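Local coordinates for metallo-beta-lactamase domain-containing protein (Enterococcus faecalis, PDB 2AZ4) that is of unknown function but carries two zinc ions in a metallo-beta-lactamase fold and may, as its family suggests, be an RNA-binding exonuclease, at residues D29-F34 with Q84-F89. Residues are numbered along the deposited sequence; the frame is centred on the assembly and turned at random.
Sequences DAHIFF and QHTAVF
His31 and Thr86 stand side by side on one face of a parallel strand pair and point the same way, with Thr86 OG1 near the plane of the imidazole at its edge; the exact approach is doubtful, since OG1 is modelled too close to His31 CE1. His31 CG sits between the backbone N and the carbonyl carbon (chi1 63°), which brings the ring over to the neighbouring strand. Phe33 follows on this face: its CE2 lies over one face of the His31 imidazole and 4.1 Å from Thr86 CG2, and its CB meets Val88 CG2 at a similar distance. Tyr83 stacks on the same imidazole. On the other face, Ile32 CG2 comes to the edge of the Phe89 ring, 3.8 Å from CE2, because Phe89 CG lies anti to its carbonyl carbon (chi1 -64°) and the ring runs back along its strand. Back at the N-terminal end of the strands, the CB atoms of Ala30 and His85 touch at 3.7 Å. The Asp29 carboxylate stands nearly perpendicular to the His85 ring (82°), with OD1 at the ring's edge.

Between the faces, His85 N donates to Asp29 O, His31 N to His85 O (3.0 Å), Ala87 N to His31 O, Phe33 N to Ala87 O and Phe89 N to Phe33 O (2.9 Å), the alternation expected of parallel strands. Ile32 and Phe89 continue inward onto strand 173-179 of the second sheet, whereas Phe33 and Thr86 meet Leu66 on the other side. Strand 85-89 leads directly to zinc ligands His92, His94, Asp96 and His97, a topology characteristic of the metallo-beta-lactamase αββα sandwich.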
ATOM      1  N   ASP A  29     -30.927  -0.361   4.926  1.00 26.18           N
ATOM      2  CA  ASP A  29     -30.298  -0.003   6.195  1.00 26.09           C
ATOM      3  C   ASP A  29     -28.857  -0.514   6.363  1.00 25.25           C
ATOM      4  O   ASP A  29     -28.356  -0.638   7.497  1.00 24.79           O
ATOM      5  CB  ASP A  29     -31.171  -0.438   7.374  1.00 27.35           C
ATOM      6  CG  ASP A  29     -31.434  -1.924   7.401  1.00 29.51           C
ATOM      7  OD1 ASP A  29     -30.978  -2.656   6.493  1.00 32.51           O
ATOM      8  OD2 ASP A  29     -32.120  -2.356   8.359  1.00 33.01           O
ATOM      9  N   ALA A  30     -28.187  -0.781   5.246  1.00 23.15           N
ATOM     10  CA  ALA A  30     -26.777  -1.134   5.309  1.00 22.27           C
ATOM     11  C   ALA A  30     -25.896  -0.209   4.477  1.00 21.67           C
ATOM     12  O   ALA A  30     -26.326   0.347   3.446  1.00 20.99           O
ATOM     13  CB  ALA A  30     -26.562  -2.612   4.921  1.00 21.52           C
ATOM     14  N   HIS A  31     -24.664  -0.020   4.945  1.00 20.38           N
ATOM     15  CA  HIS A  31     -23.670   0.681   4.146  1.00 20.14           C
ATOM     16  C   HIS A  31     -22.260   0.208   4.441  1.00 19.51           C
ATOM     17  O   HIS A  31     -21.965  -0.241   5.555  1.00 19.54           O
ATOM     18  CB  HIS A  31     -23.828   2.233   4.211  1.00 19.56           C
ATOM     19  CG  HIS A  31     -23.627   2.850   5.566  1.00 18.58           C
ATOM     20  ND1 HIS A  31     -23.516   2.119   6.732  1.00 20.94           N
ATOM     21  CD2 HIS A  31     -23.541   4.153   5.934  1.00 14.45           C
ATOM     22  CE1 HIS A  31     -23.356   2.946   7.755  1.00 16.23           C
ATOM     23  NE2 HIS A  31     -23.360   4.182   7.296  1.00 17.66           N
ATOM     24  N   ILE A  32     -21.420   0.266   3.418  1.00 18.59           N
ATOM     25  CA  ILE A  32     -20.013  -0.081   3.517  1.00 18.27           C
ATOM     26  C   ILE A  32     -19.150   1.098   3.081  1.00 17.89           C
ATOM     27  O   ILE A  32     -19.617   1.985   2.360  1.00 17.14           O
ATOM     28  CB  ILE A  32     -19.636  -1.332   2.691  1.00 18.10           C
ATOM     29  CG1 ILE A  32     -19.845  -1.084   1.191  1.00 18.44           C
ATOM     30  CG2 ILE A  32     -20.417  -2.527   3.199  1.00 18.41           C
ATOM     31  CD1 ILE A  32     -19.337  -2.200   0.268  1.00 18.21           C
ATOM     32  N   PHE A  33     -17.915   1.118   3.563  1.00 16.95           N
ATOM     33  CA  PHE A  33     -16.963   2.164   3.238  1.00 17.01           C
ATOM     34  C   PHE A  33     -15.645   1.483   2.899  1.00 17.17           C
ATOM     35  O   PHE A  33     -15.374   0.388   3.410  1.00 18.29           O
ATOM     36  CB  PHE A  33     -16.728   3.128   4.423  1.00 17.11           C
ATOM     37  CG  PHE A  33     -17.976   3.903   4.882  1.00 17.09           C
ATOM     38  CD1 PHE A  33     -18.134   5.249   4.566  1.00 17.78           C
ATOM     39  CD2 PHE A  33     -18.946   3.297   5.660  1.00 19.07           C
ATOM     40  CE1 PHE A  33     -19.282   5.967   5.004  1.00 17.45           C
ATOM     41  CE2 PHE A  33     -20.101   4.009   6.091  1.00 16.09           C
ATOM     42  CZ  PHE A  33     -20.248   5.339   5.760  1.00 17.05           C
ATOM     43  N   PHE A  34     -14.837   2.153   2.076  1.00 16.06           N
ATOM     44  CA  PHE A  34     -13.498   1.710   1.654  1.00 16.16           C
ATOM     45  C   PHE A  34     -12.841   2.860   0.898  1.00 16.21           C
ATOM     46  O   PHE A  34     -13.522   3.603   0.204  1.00 15.88           O
ATOM     47  CB  PHE A  34     -13.570   0.477   0.735  1.00 16.22           C
ATOM     48  CG  PHE A  34     -14.554   0.620  -0.411  1.00 16.17           C
ATOM     49  CD1 PHE A  34     -15.883   0.208  -0.269  1.00 15.82           C
ATOM     50  CD2 PHE A  34     -14.152   1.173  -1.630  1.00 16.79           C
ATOM     51  CE1 PHE A  34     -16.792   0.349  -1.301  1.00 14.64           C
ATOM     52  CE2 PHE A  34     -15.064   1.303  -2.688  1.00 16.51           C
ATOM     53  CZ  PHE A  34     -16.376   0.905  -2.523  1.00 16.11           C
ATOM     54  N   GLN A  84     -28.510   0.130  10.185  1.00 27.36           N
ATOM     55  CA  GLN A  84     -28.425  -1.008  11.109  1.00 27.71           C
ATOM     56  C   GLN A  84     -27.136  -1.805  10.941  1.00 26.60           C
ATOM     57  O   GLN A  84     -26.672  -2.423  11.906  1.00 26.44           O
ATOM     58  CB  GLN A  84     -29.624  -1.948  10.952  1.00 28.44           C
ATOM     59  CG  GLN A  84     -30.913  -1.394  11.574  1.00 32.98           C
ATOM     60  CD  GLN A  84     -30.762  -1.134  13.062  1.00 37.17           C
ATOM     61  OE1 GLN A  84     -30.839   0.014  13.522  1.00 39.81           O
ATOM     62  NE2 GLN A  84     -30.512  -2.198  13.818  1.00 38.58           N
ATOM     63  N   HIS A  85     -26.575  -1.786   9.726  1.00 25.25           N
ATOM     64  CA  HIS A  85     -25.400  -2.610   9.370  1.00 24.22           C
ATOM     65  C   HIS A  85     -24.357  -1.731   8.707  1.00 23.32           C
ATOM     66  O   HIS A  85     -24.646  -1.073   7.714  1.00 23.04           O
ATOM     67  CB  HIS A  85     -25.777  -3.744   8.400  1.00 23.73           C
ATOM     68  CG  HIS A  85     -26.963  -4.551   8.835  1.00 25.90           C
ATOM     69  ND1 HIS A  85     -26.877  -5.565   9.766  1.00 26.00           N
ATOM     70  CD2 HIS A  85     -28.265  -4.503   8.456  1.00 26.63           C
ATOM     71  CE1 HIS A  85     -28.075  -6.091   9.958  1.00 25.43           C
ATOM     72  NE2 HIS A  85     -28.932  -5.469   9.171  1.00 26.08           N
ATOM     73  N   THR A  86     -23.145  -1.719   9.273  1.00 22.01           N
ATOM     74  CA  THR A  86     -22.070  -0.880   8.782  1.00 20.12           C
ATOM     75  C   THR A  86     -20.814  -1.723   8.788  1.00 19.28           C
ATOM     76  O   THR A  86     -20.623  -2.540   9.696  1.00 18.70           O
ATOM     77  CB  THR A  86     -21.848   0.349   9.698  1.00 20.56           C
ATOM     78  OG1 THR A  86     -23.083   1.078   9.868  1.00 21.18           O
ATOM     79  CG2 THR A  86     -20.770   1.270   9.106  1.00 19.14           C
ATOM     80  N   ALA A  87     -19.953  -1.530   7.788  1.00 17.92           N
ATOM     81  CA  ALA A  87     -18.644  -2.186   7.798  1.00 16.96           C
ATOM     82  C   ALA A  87     -17.660  -1.432   6.938  1.00 16.51           C
ATOM     83  O   ALA A  87     -18.051  -0.703   6.009  1.00 15.84           O
ATOM     84  CB  ALA A  87     -18.758  -3.646   7.295  1.00 15.96           C
ATOM     85  N   VAL A  88     -16.374  -1.645   7.212  1.00 15.37           N
ATOM     86  CA  VAL A  88     -15.342  -0.950   6.474  1.00 15.02           C
ATOM     87  C   VAL A  88     -14.390  -2.009   5.930  1.00 15.33           C
ATOM     88  O   VAL A  88     -14.070  -2.976   6.611  1.00 14.68           O
ATOM     89  CB  VAL A  88     -14.566   0.131   7.329  1.00 14.11           C
ATOM     90  CG1 VAL A  88     -13.411   0.761   6.540  1.00 13.61           C
ATOM     91  CG2 VAL A  88     -15.470   1.235   7.825  1.00 14.43           C
ATOM     92  N   PHE A  89     -13.934  -1.797   4.703  1.00 15.77           N
ATOM     93  CA  PHE A  89     -13.000  -2.706   4.053  1.00 15.59           C
ATOM     94  C   PHE A  89     -11.736  -1.965   3.712  1.00 16.42           C
ATOM     95  O   PHE A  89     -11.761  -0.754   3.391  1.00 16.36           O
ATOM     96  CB  PHE A  89     -13.636  -3.316   2.794  1.00 16.15           C
ATOM     97  CG  PHE A  89     -14.810  -4.176   3.081  1.00 15.04           C
ATOM     98  CD1 PHE A  89     -14.671  -5.563   3.142  1.00 16.81           C
ATOM     99  CD2 PHE A  89     -16.066  -3.617   3.310  1.00 17.70           C
ATOM    100  CE1 PHE A  89     -15.779  -6.380   3.429  1.00 17.97           C
ATOM    101  CE2 PHE A  89     -17.182  -4.420   3.612  1.00 17.99           C
ATOM    102  CZ  PHE A  89     -17.034  -5.805   3.684  1.00 17.17           C
TER